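Local structure of ESX-1 secretion system protein EccA1 (Mycobacterium tuberculosis, 4F3V) at residues G89-I94 with G174-V179; A180-A185 with Y252-T257; L186-E191 with R219-E224; W212-A217 with V228-W233. The protein is an ATPase component of the ESX-1 type VII secretion system that may power export of virulence factors, represented by its tetratricopeptide-repeat N-terminal domain. All coordinates share one frame; numbering follows the deposited sequence.

Contact 1: residues G89-I94 with G174-V179; sequences GLYGDI and GVAHGV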
loop_
_atom_site.group_PDB
_atom_site.type_symbol
_atom_site.label_atom_id
_atom_site.label_comp_id
_atom_site.label_asym_id
_atom_site.label_seq_id
_atom_site.Cartn_x
_atom_site.Cartn_y
_atom_site.Cartn_z
ATOM N N GLY A 89 -0.139 -1.709 -1.749
ATOM C CA GLY A 89 -1.369 -2.422 -2.075
ATOM C C GLY A 89 -1.101 -3.762 -2.759
ATOM O O GLY A 89 -0.113 -4.449 -2.449
ATOM N N LEU A 90 -1.965 -4.119 -3.708
ATOM C CA LEU A 90 -1.823 -5.366 -4.433
ATOM C C LEU A 90 -0.648 -5.361 -5.435
ATOM O O LEU A 90 -0.319 -6.408 -5.983
ATOM C CB LEU A 90 -3.126 -5.693 -5.183
ATOM C CG LEU A 90 -3.446 -4.779 -6.378
ATOM C CD1 LEU A 90 -2.936 -5.403 -7.683
ATOM C CD2 LEU A 90 -4.954 -4.491 -6.462
ATOM N N TYR A 91 -0.058 -4.187 -5.693
ATOM C CA TYR A 91 0.900 -4.022 -6.798
ATOM C C TYR A 91 2.310 -4.461 -6.410
ATOM O O TYR A 91 3.059 -4.964 -7.236
ATOM C CB TYR A 91 0.918 -2.563 -7.304
ATOM C CG TYR A 91 -0.458 -2.049 -7.701
ATOM C CD1 TYR A 91 -1.157 -2.601 -8.764
ATOM C CD2 TYR A 91 -1.081 -1.048 -6.973
ATOM C CE1 TYR A 91 -2.416 -2.138 -9.115
ATOM C CE2 TYR A 91 -2.347 -0.595 -7.307
ATOM C CZ TYR A 91 -3.000 -1.132 -8.371
ATOM O OH TYR A 91 -4.240 -0.660 -8.675
ATOM N N GLY A 92 2.679 -4.281 -5.151
ATOM C CA GLY A 92 4.036 -4.568 -4.746
ATOM C C GLY A 92 4.239 -4.317 -3.273
ATOM O O GLY A 92 3.326 -3.877 -2.571
ATOM N N ASP A 93 5.448 -4.618 -2.815
ATOM C CA ASP A 93 5.861 -4.388 -1.433
ATOM C C ASP A 93 6.592 -3.053 -1.411
ATOM O O ASP A 93 7.753 -2.956 -1.799
ATOM C CB ASP A 93 6.756 -5.534 -0.945
ATOM C CG ASP A 93 7.163 -5.384 0.531
ATOM O OD1 ASP A 93 6.921 -4.294 1.123
ATOM O OD2 ASP A 93 7.743 -6.351 1.101
ATOM N N ILE A 94 5.866 -2.007 -1.051
ATOM C CA ILE A 94 6.409 -0.654 -1.068
ATOM C C ILE A 94 6.112 -0.018 0.285
ATOM O O ILE A 94 4.954 -0.019 0.751
ATOM C CB ILE A 94 5.780 0.195 -2.223
ATOM C CG1 ILE A 94 5.951 -0.517 -3.586
ATOM C CG2 ILE A 94 6.360 1.608 -2.273
ATOM C CD1 ILE A 94 5.166 0.075 -4.734
ATOM N N GLY A 174 3.191 2.373 -13.532
ATOM C CA GLY A 174 3.227 1.543 -14.730
ATOM C C GLY A 174 2.796 0.109 -14.449
ATOM O O GLY A 174 2.057 -0.477 -15.231
ATOM N N VAL A 175 3.226 -0.438 -13.314
ATOM C CA VAL A 175 2.718 -1.732 -12.870
ATOM C C VAL A 175 1.197 -1.700 -12.670
ATOM O O VAL A 175 0.473 -2.587 -13.157
ATOM C CB VAL A 175 3.409 -2.209 -11.582
ATOM C CG1 VAL A 175 2.823 -3.568 -11.161
ATOM C CG2 VAL A 175 4.922 -2.319 -11.799
ATOM N N ALA A 176 0.691 -0.671 -11.979
ATOM C CA ALA A 176 -0.775 -0.551 -11.779
ATOM C C ALA A 176 -1.529 -0.447 -13.094
ATOM O O ALA A 176 -2.597 -1.061 -13.264
ATOM C CB ALA A 176 -1.126 0.617 -10.853
ATOM N N HIS A 177 -0.957 0.294 -14.041
ATOM C CA HIS A 177 -1.567 0.488 -15.345
ATOM C C HIS A 177 -1.619 -0.868 -16.070
ATOM O O HIS A 177 -2.651 -1.253 -16.651
ATOM C CB HIS A 177 -0.772 1.535 -16.141
ATOM C CG HIS A 177 -1.557 2.170 -17.281
ATOM N ND1 HIS A 177 -1.316 3.422 -17.733
ATOM C CD2 HIS A 177 -2.593 1.671 -18.061
ATOM C CE1 HIS A 177 -2.161 3.695 -18.738
ATOM N NE2 HIS A 177 -2.938 2.621 -18.933
ATOM N N GLY A 178 -0.519 -1.629 -15.996
ATOM C CA GLY A 178 -0.442 -2.975 -16.625
ATOM C C GLY A 178 -1.361 -4.005 -16.015
ATOM O O GLY A 178 -2.003 -4.766 -16.738
ATOM N N VAL A 179 -1.443 -4.014 -14.676
ATOM C CA VAL A 179 -2.373 -4.874 -13.966
ATOM C C VAL A 179 -3.828 -4.570 -14.339
ATOM O O VAL A 179 -4.618 -5.492 -14.602
ATOM C CB VAL A 179 -2.127 -4.808 -12.455
ATOM C CG1 VAL A 179 -3.259 -5.467 -11.682
ATOM C CG2 VAL A 179 -0.758 -5.463 -12.136
#
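Tyr91 lays the face of its ring against Ala176, whose CB sits 3.6 Å from the ring centroid and only 17° off the ring normal, a clear CH-pi contact. The methyl is displaced toward the rim, and its closest ring atom is Tyr91 CE1, 3.5 Å from Ala176 CB. The opposite face is taken by Leu90 from the same loop, its CG over the middle of the ring, which leaves the phenol sandwiched between its chain neighbour and the helix. Leu90 gets there by holding CG between its backbone N and carbonyl carbon (chi1 70°). Its CD1 then reaches Val179 CG1 at 4.0 Å, the two side chains sliding past each other in opposite directions. Val179 also meets the ring edge, close to the ring plane, with its CB 4.3 Å from Tyr91 CE1. Residues 89-94 lie in the loop joining the two strands of a small antiparallel hairpin, 84-86 and 95-97, and through Tyr91 this loop docks on helix 167-183 of the tetratricopeptide-repeat domain. One helical turn before Val179, Val175 CG1 lies 4.2 Å from Tyr91 O. Between the two segments the contact is apolar. The buried phenol oxygen is satisfied elsewhere, by a hydrogen bond to Ala142 O, and Trp139 meets the ring with its plane inclined by about 55°.

Contact 2: residues A180-A185 with Y252-T257; sequences AAANLA and YRLKTT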
loop_
_atom_site.group_PDB
_atom_site.type_symbol
_atom_site.label_atom_id
_atom_site.label_comp_id
_atom_site.label_asym_id
_atom_site.label_seq_id
_atom_site.Cartn_x
_atom_site.Cartn_y
_atom_site.Cartn_z
ATOM N N ALA A 180 -4.186 -3.284 -14.310
ATOM C CA ALA A 180 -5.522 -2.837 -14.707
ATOM C C ALA A 180 -5.835 -3.287 -16.151
ATOM O O ALA A 180 -6.912 -3.826 -16.428
ATOM C CB ALA A 180 -5.650 -1.306 -14.553
ATOM N N ALA A 181 -4.887 -3.091 -17.071
ATOM C CA ALA A 181 -5.061 -3.558 -18.472
ATOM C C ALA A 181 -5.318 -5.056 -18.577
ATOM O O ALA A 181 -6.241 -5.488 -19.259
ATOM C CB ALA A 181 -3.860 -3.198 -19.319
ATOM N N ALA A 182 -4.522 -5.845 -17.868
ATOM C CA ALA A 182 -4.697 -7.302 -17.842
ATOM C C ALA A 182 -6.082 -7.715 -17.344
ATOM O O ALA A 182 -6.731 -8.573 -17.950
ATOM C CB ALA A 182 -3.608 -7.934 -16.998
ATOM N N ASN A 183 -6.549 -7.068 -16.282
ATOM C CA ASN A 183 -7.849 -7.375 -15.718
ATOM C C ASN A 183 -9.020 -6.958 -16.619
ATOM O O ASN A 183 -10.148 -7.395 -16.410
ATOM C CB ASN A 183 -7.968 -6.757 -14.322
ATOM C CG ASN A 183 -7.311 -7.606 -13.243
ATOM O OD1 ASN A 183 -7.864 -8.614 -12.836
ATOM N ND2 ASN A 183 -6.146 -7.196 -12.774
ATOM N N LEU A 184 -8.742 -6.076 -17.580
ATOM C CA LEU A 184 -9.698 -5.669 -18.594
ATOM C C LEU A 184 -9.501 -6.447 -19.922
ATOM O O LEU A 184 -10.077 -6.085 -20.955
ATOM C CB LEU A 184 -9.587 -4.159 -18.843
ATOM C CG LEU A 184 -9.993 -3.237 -17.679
ATOM C CD1 LEU A 184 -9.468 -1.814 -17.875
ATOM C CD2 LEU A 184 -11.511 -3.257 -17.473
ATOM N N ALA A 185 -8.704 -7.511 -19.880
ATOM C CA ALA A 185 -8.448 -8.360 -21.042
ATOM C C ALA A 185 -7.708 -7.648 -22.182
ATOM O O ALA A 185 -7.765 -8.083 -23.337
ATOM C CB ALA A 185 -9.755 -8.986 -21.549
ATOM N N TYR A 252 -6.406 -22.866 -15.263
ATOM C CA TYR A 252 -6.380 -21.772 -14.291
ATOM C C TYR A 252 -6.162 -20.448 -15.029
ATOM O O TYR A 252 -5.043 -20.166 -15.490
ATOM C CB TYR A 252 -5.266 -22.004 -13.255
ATOM C CG TYR A 252 -5.339 -21.139 -12.015
ATOM C CD1 TYR A 252 -5.244 -19.756 -12.101
ATOM C CD2 TYR A 252 -5.471 -21.715 -10.745
ATOM C CE1 TYR A 252 -5.301 -18.982 -10.959
ATOM C CE2 TYR A 252 -5.524 -20.943 -9.601
ATOM C CZ TYR A 252 -5.442 -19.577 -9.721
ATOM O OH TYR A 252 -5.484 -18.799 -8.598
ATOM N N ARG A 253 -7.206 -19.623 -15.122
ATOM C CA ARG A 253 -7.126 -18.357 -15.864
ATOM C C ARG A 253 -7.645 -17.181 -15.080
ATOM O O ARG A 253 -8.474 -17.335 -14.190
ATOM C CB ARG A 253 -7.931 -18.424 -17.154
ATOM C CG ARG A 253 -7.617 -19.639 -17.974
ATOM C CD ARG A 253 -8.013 -19.498 -19.426
ATOM N NE ARG A 253 -7.250 -20.466 -20.219
ATOM C CZ ARG A 253 -6.861 -20.271 -21.474
ATOM N NH1 ARG A 253 -7.174 -19.137 -22.099
ATOM N NH2 ARG A 253 -6.157 -21.209 -22.107
ATOM N N LEU A 254 -7.139 -16.007 -15.438
ATOM C CA LEU A 254 -7.622 -14.740 -14.920
ATOM C C LEU A 254 -9.066 -14.496 -15.386
ATOM O O LEU A 254 -9.360 -14.610 -16.574
ATOM C CB LEU A 254 -6.720 -13.628 -15.443
ATOM C CG LEU A 254 -6.993 -12.231 -14.952
ATOM C CD1 LEU A 254 -6.839 -12.211 -13.436
ATOM C CD2 LEU A 254 -6.098 -11.230 -15.689
ATOM N N LYS A 255 -9.961 -14.186 -14.460
ATOM C CA LYS A 255 -11.329 -13.810 -14.832
ATOM C C LYS A 255 -11.299 -12.325 -15.083
ATOM O O LYS A 255 -10.897 -11.576 -14.212
ATOM C CB LYS A 255 -12.322 -14.160 -13.725
ATOM C CG LYS A 255 -12.297 -15.637 -13.376
ATOM C CD LYS A 255 -13.427 -16.062 -12.437
ATOM C CE LYS A 255 -13.161 -17.454 -11.870
ATOM N NZ LYS A 255 -14.295 -17.896 -11.011
ATOM N N THR A 256 -11.641 -11.885 -16.284
ATOM C CA THR A 256 -11.482 -10.476 -16.621
ATOM C C THR A 256 -12.831 -9.780 -16.601
ATOM O O THR A 256 -13.859 -10.427 -16.560
ATOM C CB THR A 256 -10.790 -10.286 -17.985
ATOM O OG1 THR A 256 -11.544 -10.988 -18.976
ATOM C CG2 THR A 256 -9.308 -10.774 -17.952
ATOM N N THR A 257 -12.803 -8.452 -16.600
ATOM C CA THR A 257 -14.006 -7.638 -16.680
ATOM C C THR A 257 -13.825 -6.600 -17.801
ATOM O O THR A 257 -12.868 -6.678 -18.592
ATOM C CB THR A 257 -14.328 -7.001 -15.303
ATOM O OG1 THR A 257 -15.616 -6.357 -15.327
ATOM C CG2 THR A 257 -13.256 -5.998 -14.886
HETATM O O HOH W 1 -10.726 -8.967 -13.231
#
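Leu254 has CG opposite its own N (chi1 -176°) and Asn183 keeps CG beside N (chi1 -82°); the two side chains cross at about a right angle, with Leu254 CD1 3.8 Å from Asn183 OD1. The meeting takes place at the C-terminal end of helix 167-183, which closes in a Schellman motif with Ala185 as the C-prime residue at positive phi. The irregular segment 252-257, between helices 241-248 and 259-263, runs past this helix end and bonds to one carbonyl of its last turn. Asn183 O accepts the backbone N of Thr257 at 2.9 Å, with an N-H...O angle of 171°, so the bond is nearly straight. Next to it, Leu184 CA makes a CH...O contact with Thr257 O at 3.3 Å. Ala182 O, which already receives Ala185 N in the Schellman turn, is flanked by carbon: Leu254 CD2 is 3.5 Å from it and Thr256 CG2 also touches. Thr256 CB packs against Ala185 CB at 3.9 Å. Asn183 ND2 donates back to Val179 O, and Thr257 OG1 bonds with Gln261, while Tyr213 of helix 207-221 packs on Leu254 and Asn183. Asn183 OD1 and Lys255 O, both acceptors, are bridged by a water that donates to each, 2.9 Å to Asn183 OD1 and 2.8 Å to Lys255 O.

Contact 3: residues L186-E191 with R219-E224; sequences LFTEAE and RSQGNE. With SO4 (sulfate ion), chain G.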
loop_
_atom_site.group_PDB
_atom_site.type_symbol
_atom_site.label_atom_id
_atom_site.label_comp_id
_atom_site.label_asym_id
_atom_site.label_seq_id
_atom_site.Cartn_x
_atom_site.Cartn_y
_atom_site.Cartn_z
ATOM N N LEU A 186 -6.990 -6.577 -21.833
ATOM C CA LEU A 186 -6.153 -5.830 -22.763
ATOM C C LEU A 186 -4.741 -6.383 -22.620
ATOM O O LEU A 186 -3.833 -5.726 -22.118
ATOM C CB LEU A 186 -6.202 -4.338 -22.441
ATOM C CG LEU A 186 -7.594 -3.693 -22.463
ATOM C CD1 LEU A 186 -7.519 -2.217 -22.122
ATOM C CD2 LEU A 186 -8.297 -3.890 -23.796
ATOM N N PHE A 187 -4.589 -7.620 -23.065
ATOM C CA PHE A 187 -3.448 -8.423 -22.701
ATOM C C PHE A 187 -2.138 -7.968 -23.356
ATOM O O PHE A 187 -1.077 -8.031 -22.726
ATOM C CB PHE A 187 -3.735 -9.902 -23.031
ATOM C CG PHE A 187 -4.855 -10.506 -22.210
ATOM C CD1 PHE A 187 -4.797 -10.474 -20.825
ATOM C CD2 PHE A 187 -5.968 -11.086 -22.812
ATOM C CE1 PHE A 187 -5.811 -11.025 -20.050
ATOM C CE2 PHE A 187 -6.989 -11.626 -22.040
ATOM C CZ PHE A 187 -6.893 -11.596 -20.652
ATOM N N THR A 188 -2.208 -7.534 -24.618
ATOM C CA THR A 188 -1.021 -7.035 -25.304
ATOM C C THR A 188 -0.505 -5.772 -24.631
ATOM O O THR A 188 0.695 -5.634 -24.400
ATOM C CB THR A 188 -1.275 -6.775 -26.802
ATOM O OG1 THR A 188 -1.467 -8.034 -27.445
ATOM C CG2 THR A 188 -0.079 -6.078 -27.461
ATOM N N GLU A 189 -1.421 -4.847 -24.327
ATOM C CA GLU A 189 -1.078 -3.639 -23.595
ATOM C C GLU A 189 -0.478 -3.988 -22.215
ATOM O O GLU A 189 0.531 -3.401 -21.819
ATOM C CB GLU A 189 -2.313 -2.728 -23.458
ATOM C CG GLU A 189 -2.076 -1.524 -22.549
ATOM C CD GLU A 189 -3.224 -0.538 -22.494
ATOM O OE1 GLU A 189 -4.278 -0.733 -23.160
ATOM O OE2 GLU A 189 -3.061 0.446 -21.751
ATOM N N ALA A 190 -1.112 -4.916 -21.495
ATOM C CA ALA A 190 -0.605 -5.378 -20.199
ATOM C C ALA A 190 0.844 -5.864 -20.310
ATOM O O ALA A 190 1.691 -5.484 -19.518
ATOM C CB ALA A 190 -1.477 -6.485 -19.624
ATOM N N GLU A 191 1.135 -6.650 -21.333
ATOM C CA GLU A 191 2.493 -7.170 -21.533
ATOM C C GLU A 191 3.507 -6.080 -21.821
ATOM O O GLU A 191 4.575 -6.079 -21.228
ATOM C CB GLU A 191 2.490 -8.220 -22.633
ATOM C CG GLU A 191 1.739 -9.470 -22.222
ATOM C CD GLU A 191 1.234 -10.292 -23.395
ATOM O OE1 GLU A 191 1.288 -9.812 -24.543
ATOM O OE2 GLU A 191 0.755 -11.427 -23.143
ATOM N N ARG A 219 -1.097 -16.755 -20.897
ATOM C CA ARG A 219 -1.965 -17.932 -20.917
ATOM C C ARG A 219 -3.286 -17.625 -21.646
ATOM O O ARG A 219 -3.731 -18.405 -22.469
ATOM C CB ARG A 219 -2.254 -18.423 -19.507
ATOM C CG ARG A 219 -3.258 -19.569 -19.469
ATOM C CD ARG A 219 -3.274 -20.231 -18.111
ATOM N NE ARG A 219 -2.167 -21.160 -17.953
ATOM C CZ ARG A 219 -1.827 -21.716 -16.796
ATOM N NH1 ARG A 219 -2.490 -21.424 -15.677
ATOM N NH2 ARG A 219 -0.822 -22.576 -16.752
ATOM N N SER A 220 -3.901 -16.477 -21.355
ATOM C CA SER A 220 -5.184 -16.139 -21.997
ATOM C C SER A 220 -5.033 -15.892 -23.499
ATOM O O SER A 220 -5.949 -16.139 -24.257
ATOM C CB SER A 220 -5.830 -14.936 -21.328
ATOM O OG SER A 220 -6.215 -15.283 -19.994
ATOM N N GLN A 221 -3.868 -15.438 -23.938
ATOM C CA GLN A 221 -3.590 -15.361 -25.379
ATOM C C GLN A 221 -3.291 -16.710 -26.031
ATOM O O GLN A 221 -3.192 -16.793 -27.252
ATOM C CB GLN A 221 -2.405 -14.449 -25.633
ATOM C CG GLN A 221 -2.670 -13.010 -25.318
ATOM C CD GLN A 221 -1.393 -12.208 -25.382
ATOM O OE1 GLN A 221 -0.324 -12.661 -24.941
ATOM N NE2 GLN A 221 -1.491 -11.022 -25.940
ATOM N N GLY A 222 -3.094 -17.748 -25.226
ATOM C CA GLY A 222 -2.815 -19.081 -25.746
ATOM C C GLY A 222 -1.347 -19.459 -25.700
ATOM O O GLY A 222 -0.990 -20.580 -26.069
ATOM N N ASN A 223 -0.484 -18.535 -25.291
ATOM C CA ASN A 223 0.965 -18.766 -25.293
ATOM C C ASN A 223 1.346 -19.486 -24.007
ATOM O O ASN A 223 1.902 -18.886 -23.078
ATOM C CB ASN A 223 1.713 -17.430 -25.434
ATOM C CG ASN A 223 3.226 -17.597 -25.635
ATOM O OD1 ASN A 223 3.794 -18.687 -25.455
ATOM N ND2 ASN A 223 3.885 -16.497 -25.995
ATOM N N GLU A 224 1.029 -20.776 -23.949
ATOM C CA GLU A 224 1.141 -21.538 -22.705
ATOM C C GLU A 224 2.591 -21.713 -22.252
ATOM O O GLU A 224 2.858 -21.727 -21.059
ATOM C CB GLU A 224 0.421 -22.883 -22.815
ATOM C CG GLU A 224 0.363 -23.731 -21.543
ATOM C CD GLU A 224 -0.278 -23.032 -20.350
ATOM O OE1 GLU A 224 -0.935 -21.977 -20.502
ATOM O OE2 GLU A 224 -0.104 -23.522 -19.220
HETATM S S SO4 G . -4.951 -8.892 -26.892
HETATM O O1 SO4 G . -5.433 -8.832 -28.289
HETATM O O2 SO4 G . -4.035 -10.056 -26.770
HETATM O O3 SO4 G . -4.268 -7.614 -26.567
HETATM O O4 SO4 G . -6.101 -9.052 -25.970
#
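Phe187 and Ser220 form the tight part of the contact. Ser220 CB stands over one face of the phenyl ring, 3.9 Å from its centroid and 27° off the normal, offset toward the rim on the side of Phe187 CE2 and CZ. Phe187 keeps CG beside its backbone N (chi1 -65°), which carries the ring across to helix 207-221, where Ala217 also packs on it. The other side is polar, lies nearer solvent through Gln221 and Thr188, and is less certain in the model. Gln221, with an extended side chain, reaches toward Glu191 from the opposite direction, but its amide is probably turned over, so the pairing of their polar atoms remains doubtful. Behind this edge, Gly222 ends helix 207-221 in a Schellman motif. The next helix begins with Glu224, which Arg219 grips side-on in the guanidinium plane: Arg219 NE donates to Glu224 OE1 at 2.9 Å and NH2 to Glu224 OE2 at 2.7 Å, bridging the last turn of one helix and the first of the next. A sulfate, probably from the crystallisation liquor, rests at the start of helix 187-198. Thr188 N donates to its O3 at 2.8 Å, and Thr188 OG1 to the same oxygen at 3.0 Å, a site of the kind in which a helix N terminus holds an anion, here with one first-turn backbone N-H and a threonine hydroxyl.

Contact 4: residues W212-A217 with V228-W233; sequences WYLAMA and VALLEW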
loop_
_atom_site.group_PDB
_atom_site.type_symbol
_atom_site.label_atom_id
_atom_site.label_comp_id
_atom_site.label_asym_id
_atom_site.label_seq_id
_atom_site.Cartn_x
_atom_site.Cartn_y
_atom_site.Cartn_z
ATOM N N TRP A 212 3.126 -12.553 -12.300
ATOM C CA TRP A 212 1.809 -13.171 -12.265
ATOM C C TRP A 212 0.914 -12.705 -13.369
ATOM O O TRP A 212 0.312 -13.501 -14.070
ATOM C CB TRP A 212 1.121 -12.902 -10.926
ATOM C CG TRP A 212 -0.270 -13.444 -10.861
ATOM C CD1 TRP A 212 -1.474 -12.732 -10.932
ATOM C CD2 TRP A 212 -0.657 -14.839 -10.660
ATOM N NE1 TRP A 212 -2.544 -13.578 -10.822
ATOM C CE2 TRP A 212 -2.120 -14.862 -10.649
ATOM C CE3 TRP A 212 0.044 -16.040 -10.499
ATOM C CZ2 TRP A 212 -2.832 -16.049 -10.490
ATOM C CZ3 TRP A 212 -0.681 -17.222 -10.336
ATOM C CH2 TRP A 212 -2.091 -17.230 -10.343
ATOM N N TYR A 213 0.815 -11.398 -13.541
ATOM C CA TYR A 213 -0.076 -10.855 -14.558
ATOM C C TYR A 213 0.468 -11.036 -15.972
ATOM O O TYR A 213 -0.317 -11.223 -16.910
ATOM C CB TYR A 213 -0.468 -9.402 -14.225
ATOM C CG TYR A 213 -1.536 -9.347 -13.146
ATOM C CD1 TYR A 213 -2.865 -9.669 -13.435
ATOM C CD2 TYR A 213 -1.229 -9.012 -11.846
ATOM C CE1 TYR A 213 -3.859 -9.648 -12.453
ATOM C CE2 TYR A 213 -2.211 -8.987 -10.853
ATOM C CZ TYR A 213 -3.519 -9.293 -11.165
ATOM O OH TYR A 213 -4.486 -9.266 -10.186
ATOM N N LEU A 214 1.792 -11.007 -16.137
ATOM C CA LEU A 214 2.377 -11.397 -17.434
ATOM C C LEU A 214 1.993 -12.834 -17.743
ATOM O O LEU A 214 1.605 -13.131 -18.872
ATOM C CB LEU A 214 3.908 -11.254 -17.468
ATOM C CG LEU A 214 4.520 -9.854 -17.681
ATOM C CD1 LEU A 214 6.032 -9.854 -17.374
ATOM C CD2 LEU A 214 4.254 -9.384 -19.122
ATOM N N ALA A 215 2.121 -13.735 -16.761
ATOM C CA ALA A 215 1.807 -15.164 -16.983
ATOM C C ALA A 215 0.357 -15.324 -17.355
ATOM O O ALA A 215 0.015 -16.055 -18.305
ATOM C CB ALA A 215 2.144 -16.018 -15.763
ATOM N N MET A 216 -0.517 -14.649 -16.617
ATOM C CA MET A 216 -1.955 -14.717 -16.907
ATOM C C MET A 216 -2.283 -14.151 -18.292
ATOM O O MET A 216 -3.086 -14.734 -19.022
ATOM C CB MET A 216 -2.764 -13.999 -15.825
ATOM C CG MET A 216 -2.811 -14.729 -14.488
ATOM S SD MET A 216 -3.483 -16.407 -14.548
ATOM C CE MET A 216 -2.057 -17.423 -14.203
ATOM N N ALA A 217 -1.667 -13.027 -18.662
ATOM C CA ALA A 217 -1.880 -12.481 -20.005
ATOM C C ALA A 217 -1.439 -13.468 -21.091
ATOM O O ALA A 217 -2.144 -13.652 -22.095
ATOM C CB ALA A 217 -1.173 -11.158 -20.194
ATOM N N VAL A 228 3.997 -20.715 -18.594
ATOM C CA VAL A 228 4.625 -21.716 -17.739
ATOM C C VAL A 228 6.017 -21.245 -17.317
ATOM O O VAL A 228 6.398 -21.430 -16.168
ATOM C CB VAL A 228 4.699 -23.113 -18.445
ATOM C CG1 VAL A 228 5.712 -24.034 -17.764
ATOM C CG2 VAL A 228 3.323 -23.776 -18.491
ATOM N N ALA A 229 6.777 -20.647 -18.240
ATOM C CA ALA A 229 8.123 -20.155 -17.938
ATOM C C ALA A 229 8.039 -19.065 -16.837
ATOM O O ALA A 229 8.791 -19.092 -15.861
ATOM C CB ALA A 229 8.822 -19.643 -19.208
ATOM N N LEU A 230 7.049 -18.178 -16.944
ATOM C CA LEU A 230 6.875 -17.130 -15.940
ATOM C C LEU A 230 6.453 -17.705 -14.566
ATOM O O LEU A 230 6.921 -17.246 -13.523
ATOM C CB LEU A 230 5.887 -16.066 -16.443
ATOM C CG LEU A 230 6.418 -15.142 -17.562
ATOM C CD1 LEU A 230 5.288 -14.602 -18.445
ATOM C CD2 LEU A 230 7.272 -13.981 -17.038
ATOM N N LEU A 231 5.565 -18.699 -14.579
ATOM C CA LEU A 231 5.103 -19.337 -13.340
ATOM C C LEU A 231 6.204 -20.184 -12.697
ATOM O O LEU A 231 6.345 -20.194 -11.467
ATOM C CB LEU A 231 3.828 -20.158 -13.587
ATOM C CG LEU A 231 2.588 -19.326 -13.969
ATOM C CD1 LEU A 231 1.429 -20.160 -14.502
ATOM C CD2 LEU A 231 2.112 -18.511 -12.775
ATOM N N GLU A 232 7.028 -20.852 -13.513
ATOM C CA GLU A 232 8.206 -21.554 -12.973
ATOM C C GLU A 232 9.180 -20.586 -12.316
ATOM O O GLU A 232 9.741 -20.871 -11.249
ATOM C CB GLU A 232 8.928 -22.381 -14.068
ATOM C CG GLU A 232 8.107 -23.550 -14.581
ATOM C CD GLU A 232 8.725 -24.338 -15.738
ATOM O OE1 GLU A 232 9.657 -23.852 -16.408
ATOM O OE2 GLU A 232 8.244 -25.470 -15.980
ATOM N N TRP A 233 9.376 -19.433 -12.939
ATOM C CA TRP A 233 10.221 -18.403 -12.347
ATOM C C TRP A 233 9.649 -17.961 -11.011
ATOM O O TRP A 233 10.379 -17.835 -10.012
ATOM C CB TRP A 233 10.373 -17.232 -13.298
ATOM C CG TRP A 233 11.174 -16.139 -12.701
ATOM C CD1 TRP A 233 12.547 -16.019 -12.700
ATOM C CD2 TRP A 233 10.684 -14.994 -11.935
ATOM N NE1 TRP A 233 12.930 -14.895 -12.032
ATOM C CE2 TRP A 233 11.858 -14.244 -11.543
ATOM C CE3 TRP A 233 9.424 -14.511 -11.587
ATOM C CZ2 TRP A 233 11.769 -13.082 -10.808
ATOM C CZ3 TRP A 233 9.346 -13.335 -10.841
ATOM C CH2 TRP A 233 10.486 -12.648 -10.459
#
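Helices 207-221 and 224-237 form an antiparallel helical hairpin within a domain of the tetratricopeptide-repeat kind, and Ala215 meets Leu230 and Leu231 where the two helices touch. The axes of the short segments approach to 8.5 Å, with an angle of 156° between their N-to-C directions. The small Ala215 side chain is consistent with this close approach: its CB fits between two leucines, 3.8 Å from Leu230 CB and 3.8 Å from Leu231 CG. Leu230 reaches along one flank of the alanine, placing CD1 3.7 Å from Ala215 N and against Leu214 CB. Leu231 takes the other flank, where CD2 lies 3.9 Å from Trp212 CZ3. Trp212 points its CB away from helix 224-237, but with CG opposite the backbone N (chi1 177°) the indole swings back far enough for its six-membered ring to meet Leu231 obliquely. One face of that indole is backed by Met216 CG from the next turn of the same helix, and Met216 CE comes to 4.4 Å from Leu231 CD1. From helix 241-248, Ala246 touches both Trp212 and Leu231, and Lys242 makes a cation-pi contact with the indole. Aliphatic and aromatic carbon makes up the side-chain meeting between the two helices, so their register here rests on shape and hydrophobic burial rather than on directional bonds.

Along the chain, contact 1 comes first: it folds the hairpin loop at 89-94 onto helix 167-183, closing a loop of 79 residues, mostly helical. The same helix runs straight on into contact 2, which opens at 180-185 and closes last, at 252-257. Contacts 3 and 4 both fall within that span, and they cross: 186-191 opens, 212-217 follows, then 219-224 closes contact 3 before 228-233 closes contact 4. Helix 207-221 serves both. Its Tyr213 also packs on Val179 and Asn183, joining contacts 1 and 2 to contact 4, while Arg219 NH1 reaches Tyr252 O. Helices 167-183, 187-198, 207-221 and 224-237 are thereby tied together.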